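Local coordinates for PA0821 (PDB 7DRG), which probably acts as a type VI secretion immunity protein (antitoxin) that protects its host against a putative VRR-NUC nuclease effector, at residues B[47-52]-B[142-147]; B[101-104]-B[108-111]. All blocks are in the same frame, centred on the assembly; numbering follows the deposited sequence.

Contact 1: residues B[47-52]-B[142-147]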
loop_
_atom_site.group_PDB
_atom_site.type_symbol
_atom_site.label_atom_id
_atom_site.label_comp_id
_atom_site.label_asym_id
_atom_site.label_seq_id
_atom_site.Cartn_x
_atom_site.Cartn_y
_atom_site.Cartn_z
ATOM N N LYS B 47 -28.120 17.156 -12.815
ATOM C CA LYS B 47 -29.517 16.737 -12.836
ATOM C C LYS B 47 -30.144 16.974 -14.206
ATOM O O LYS B 47 -29.543 17.568 -15.106
ATOM C CB LYS B 47 -30.319 17.450 -11.739
ATOM C CG LYS B 47 -29.831 17.088 -10.339
ATOM C CD LYS B 47 -30.760 17.586 -9.246
ATOM C CE LYS B 47 -30.210 17.250 -7.874
ATOM N NZ LYS B 47 -31.159 17.652 -6.794
ATOM N N LYS B 48 -31.369 16.448 -14.347
ATOM C CA LYS B 48 -32.219 16.609 -15.528
ATOM C C LYS B 48 -31.663 15.895 -16.756
ATOM O O LYS B 48 -31.937 16.294 -17.892
ATOM C CB LYS B 48 -32.473 18.090 -15.834
ATOM C CG LYS B 48 -33.137 18.823 -14.681
ATOM C CD LYS B 48 -33.280 20.298 -14.989
ATOM C CE LYS B 48 -34.714 20.658 -15.272
ATOM N NZ LYS B 48 -34.822 22.017 -15.875
ATOM N N ALA B 49 -30.914 14.809 -16.545
ATOM C CA ALA B 49 -30.390 14.035 -17.663
ATOM C C ALA B 49 -31.494 13.434 -18.522
ATOM O O ALA B 49 -31.233 13.062 -19.669
ATOM C CB ALA B 49 -29.481 12.915 -17.152
ATOM N N HIS B 50 -32.710 13.321 -17.989
ATOM C CA HIS B 50 -33.846 12.797 -18.743
ATOM C C HIS B 50 -34.443 13.805 -19.720
ATOM O O HIS B 50 -35.343 13.434 -20.481
ATOM C CB HIS B 50 -34.935 12.323 -17.779
ATOM C CG HIS B 50 -35.474 13.404 -16.894
ATOM N ND1 HIS B 50 -34.857 13.787 -15.722
ATOM C CD2 HIS B 50 -36.573 14.187 -17.013
ATOM C CE1 HIS B 50 -35.553 14.757 -15.157
ATOM N NE2 HIS B 50 -36.601 15.017 -15.920
ATOM N N THR B 51 -33.964 15.064 -19.732
ATOM C CA THR B 51 -34.604 16.076 -20.569
ATOM C C THR B 51 -33.851 16.261 -21.882
ATOM O O THR B 51 -32.636 16.054 -21.953
ATOM C CB THR B 51 -34.687 17.422 -19.844
ATOM O OG1 THR B 51 -33.368 17.944 -19.619
ATOM C CG2 THR B 51 -35.407 17.281 -18.517
ATOM N N PRO B 52 -34.550 16.668 -22.944
ATOM C CA PRO B 52 -33.874 16.807 -24.243
ATOM C C PRO B 52 -32.760 17.841 -24.265
ATOM O O PRO B 52 -31.743 17.604 -24.927
ATOM C CB PRO B 52 -35.023 17.193 -25.188
ATOM C CG PRO B 52 -36.226 16.634 -24.548
ATOM C CD PRO B 52 -36.013 16.780 -23.071
ATOM N N ASP B 142 -32.387 11.348 -8.478
ATOM C CA ASP B 142 -32.356 12.358 -9.533
ATOM C C ASP B 142 -30.959 12.785 -9.973
ATOM O O ASP B 142 -30.846 13.662 -10.834
ATOM C CB ASP B 142 -33.155 13.598 -9.100
ATOM C CG ASP B 142 -32.586 14.275 -7.861
ATOM O OD1 ASP B 142 -31.597 13.775 -7.291
ATOM O OD2 ASP B 142 -33.132 15.327 -7.461
ATOM N N LEU B 143 -29.902 12.190 -9.439
ATOM C CA LEU B 143 -28.547 12.666 -9.693
ATOM C C LEU B 143 -27.869 11.765 -10.718
ATOM O O LEU B 143 -27.750 10.552 -10.503
ATOM C CB LEU B 143 -27.745 12.708 -8.392
ATOM C CG LEU B 143 -26.445 13.509 -8.456
ATOM C CD1 LEU B 143 -26.738 14.948 -8.870
ATOM C CD2 LEU B 143 -25.751 13.441 -7.105
ATOM N N SER B 144 -27.438 12.355 -11.828
ATOM C CA SER B 144 -26.716 11.663 -12.884
ATOM C C SER B 144 -25.233 12.038 -12.835
ATOM O O SER B 144 -24.813 12.936 -12.100
ATOM C CB SER B 144 -27.327 11.995 -14.247
ATOM O OG SER B 144 -28.685 11.559 -14.305
ATOM N N VAL B 145 -24.427 11.326 -13.622
ATOM C CA VAL B 145 -22.974 11.473 -13.562
ATOM C C VAL B 145 -22.401 11.467 -14.969
ATOM O O VAL B 145 -22.763 10.619 -15.789
ATOM C CB VAL B 145 -22.315 10.353 -12.728
ATOM C CG1 VAL B 145 -20.794 10.457 -12.811
ATOM C CG2 VAL B 145 -22.781 10.400 -11.278
ATOM N N LEU B 146 -21.497 12.404 -15.242
ATOM C CA LEU B 146 -20.618 12.349 -16.403
ATOM C C LEU B 146 -19.189 12.238 -15.900
ATOM O O LEU B 146 -18.752 13.070 -15.100
ATOM C CB LEU B 146 -20.753 13.600 -17.280
ATOM C CG LEU B 146 -19.714 13.741 -18.395
ATOM C CD1 LEU B 146 -19.797 12.587 -19.388
ATOM C CD2 LEU B 146 -19.885 15.062 -19.133
ATOM N N GLU B 147 -18.464 11.229 -16.373
ATOM C CA GLU B 147 -17.044 11.085 -16.071
ATOM C C GLU B 147 -16.273 10.999 -17.374
ATOM O O GLU B 147 -16.717 10.352 -18.325
ATOM C CB GLU B 147 -16.743 9.831 -15.244
ATOM C CG GLU B 147 -17.271 9.839 -13.842
ATOM C CD GLU B 147 -16.519 8.856 -12.964
ATOM O OE1 GLU B 147 -15.808 9.314 -12.055
ATOM O OE2 GLU B 147 -16.619 7.627 -13.202
HETATM O O HOH W 1 -32.906 15.063 -12.413
HETATM O O HOH W 2 -30.439 13.399 -13.720
#
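The methyl CB of A49 packs against the hydroxyl end of S144, with CB of A49 3.3 Å from OG of S144. This is the buried, tightly packed part of the contact. OG of S144 accepts a hydrogen bond from the backbone N of K132, outside the two segments. A water bridges the two segments. It accepts from N of A49, donates to the carbonyl O of D142, and lies 2.6 Å from OG of S144. A second water joins N of K48 to that same D142 O, which therefore receives two waters.

The looser side is the partly exposed K47. Its chain runs extended beyond CG and passes D142. CG of K47 rests 4.0 Å from CD1 of L143. NZ of K47 forms a salt bridge to OD2 of D142 at 3.1 Å. The ammonium approaches from above the carboxylate plane, 41° out of it.

A type I turn from K48 to T51 bends the loop away, with T51 as N-cap of helix 52-69. The contact lies at one end of the antiparallel pair 34-46 and 144-151, where S144 is backbone-bonded to F46. Helix 134-139 lies beside it, with A137 against D142.

Contact 2: residues B[101-104]-B[108-111]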
loop_
_atom_site.group_PDB
_atom_site.type_symbol
_atom_site.label_atom_id
_atom_site.label_comp_id
_atom_site.label_asym_id
_atom_site.label_seq_id
_atom_site.Cartn_x
_atom_site.Cartn_y
_atom_site.Cartn_z
ATOM N N GLY B 101 -31.528 9.895 -29.760
ATOM C CA GLY B 101 -32.784 10.195 -30.426
ATOM C C GLY B 101 -33.787 9.063 -30.397
ATOM O O GLY B 101 -34.985 9.302 -30.587
ATOM N N ALA B 102 -33.323 7.834 -30.185
ATOM C CA ALA B 102 -34.202 6.686 -30.034
ATOM C C ALA B 102 -34.741 6.546 -28.619
ATOM O O ALA B 102 -35.416 5.551 -28.323
ATOM C CB ALA B 102 -33.463 5.407 -30.435
HETATM N N MSE B 103 -34.458 7.506 -27.744
HETATM C CA MSE B 103 -34.808 7.392 -26.337
HETATM C C MSE B 103 -35.724 8.518 -25.896
HETATM O O MSE B 103 -35.701 9.607 -26.469
HETATM C CB MSE B 103 -33.536 7.369 -25.485
HETATM C CG MSE B 103 -32.567 6.302 -25.939
HETATM SE SE MSE B 103 -30.902 6.336 -24.914
HETATM C CE MSE B 103 -31.208 4.785 -23.778
ATOM N N ASP B 104 -36.553 8.249 -24.893
ATOM C CA ASP B 104 -37.387 9.284 -24.304
ATOM C C ASP B 104 -37.004 9.467 -22.837
ATOM O O ASP B 104 -36.015 8.901 -22.349
ATOM C CB ASP B 104 -38.878 8.969 -24.488
ATOM C CG ASP B 104 -39.300 7.640 -23.865
ATOM O OD1 ASP B 104 -38.631 7.133 -22.939
ATOM O OD2 ASP B 104 -40.331 7.089 -24.320
ATOM N N HIS B 108 -33.002 5.069 -19.484
ATOM C CA HIS B 108 -31.796 5.297 -18.698
ATOM C C HIS B 108 -30.626 5.555 -19.639
ATOM O O HIS B 108 -30.390 4.781 -20.570
ATOM C CB HIS B 108 -31.527 4.082 -17.799
ATOM C CG HIS B 108 -30.138 4.009 -17.240
ATOM N ND1 HIS B 108 -29.609 4.975 -16.410
ATOM C CD2 HIS B 108 -29.180 3.060 -17.368
ATOM C CE1 HIS B 108 -28.380 4.633 -16.063
ATOM N NE2 HIS B 108 -28.096 3.474 -16.629
ATOM N N LEU B 109 -29.907 6.652 -19.418
ATOM C CA LEU B 109 -28.727 6.925 -20.230
ATOM C C LEU B 109 -27.579 6.062 -19.735
ATOM O O LEU B 109 -27.213 6.133 -18.559
ATOM C CB LEU B 109 -28.329 8.393 -20.153
ATOM C CG LEU B 109 -29.391 9.423 -20.495
ATOM C CD1 LEU B 109 -28.704 10.739 -20.752
ATOM C CD2 LEU B 109 -30.197 8.955 -21.682
ATOM N N SER B 110 -26.998 5.265 -20.631
ATOM C CA SER B 110 -25.856 4.423 -20.267
ATOM C C SER B 110 -24.931 4.362 -21.478
ATOM O O SER B 110 -25.240 3.681 -22.460
ATOM C CB SER B 110 -26.309 3.031 -19.837
ATOM O OG SER B 110 -25.200 2.221 -19.480
ATOM N N PHE B 111 -23.813 5.086 -21.411
ATOM C CA PHE B 111 -22.847 5.134 -22.503
ATOM C C PHE B 111 -21.464 5.254 -21.898
ATOM O O PHE B 111 -21.170 6.246 -21.223
ATOM C CB PHE B 111 -23.099 6.322 -23.441
ATOM C CG PHE B 111 -24.457 6.322 -24.077
ATOM C CD1 PHE B 111 -24.698 5.583 -25.224
ATOM C CD2 PHE B 111 -25.488 7.077 -23.537
ATOM C CE1 PHE B 111 -25.944 5.589 -25.815
ATOM C CE2 PHE B 111 -26.745 7.080 -24.122
ATOM C CZ PHE B 111 -26.971 6.335 -25.262
#
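M103, a selenomethionine in this crystal, reaches across to H108, L109 and F111 and carries the contact. No hydrogen bond joins the two segments.

The first kind of interaction is Met-aromatic. SE of M103 lies at the edge of the F111 ring, 3.9 Å from CZ of F111. The distance from SE of M103 to the centroid of that ring is 5.2 Å. The line between them runs 76° off the ring normal. The selenium therefore faces the ring rim near its plane and does not sit over a face. The two side chains run past each other in opposite directions.

The second kind is apolar packing. SE of M103 also meets CD2 of L109 at 4.2 Å, so one atom touches both an aliphatic branch and an aromatic edge.

The third kind is a methyl against a backbone carbonyl. The M103 chain is straight at chi2 but bends at chi3 (104°). That bend carries CE of M103 to within 3.3 Å of O of H108. The imidazole of H108 is engaged elsewhere, with ND1 hydrogen-bonded to O of G131.

The contact ties the loop after helix 96-101 to the start of strand 109-114. L96 and M99 of that helix pack on F111 and M100 on L109, while from helix 52-69 R55 touches M103 and L109, and L58 packs on L109. Strand 109-114 pairs antiparallel with 126-131, through backbone hydrogen bonds of L109 with G131 and of F111 with I129.

Contact 2 is nested along the chain inside the 89-residue excursion between the segments of contact 1, which includes helices and strands. Their centres are 11 Å apart, and both lie on the same side of the chain's centre. They touch directly, where O of A49 packs 3.6 Å from CD1 of L109. R55 of helix 52-69 is a second bridge: it is hydrogen-bonded to the carbonyl O of A49 and of D104, and it touches M103. Strand 126-131 lies between the strands of the two contacts, pairing with 109-114 and with 144-151. Both contacts are packing within one chain, and neither can be tied to a known effector-binding site.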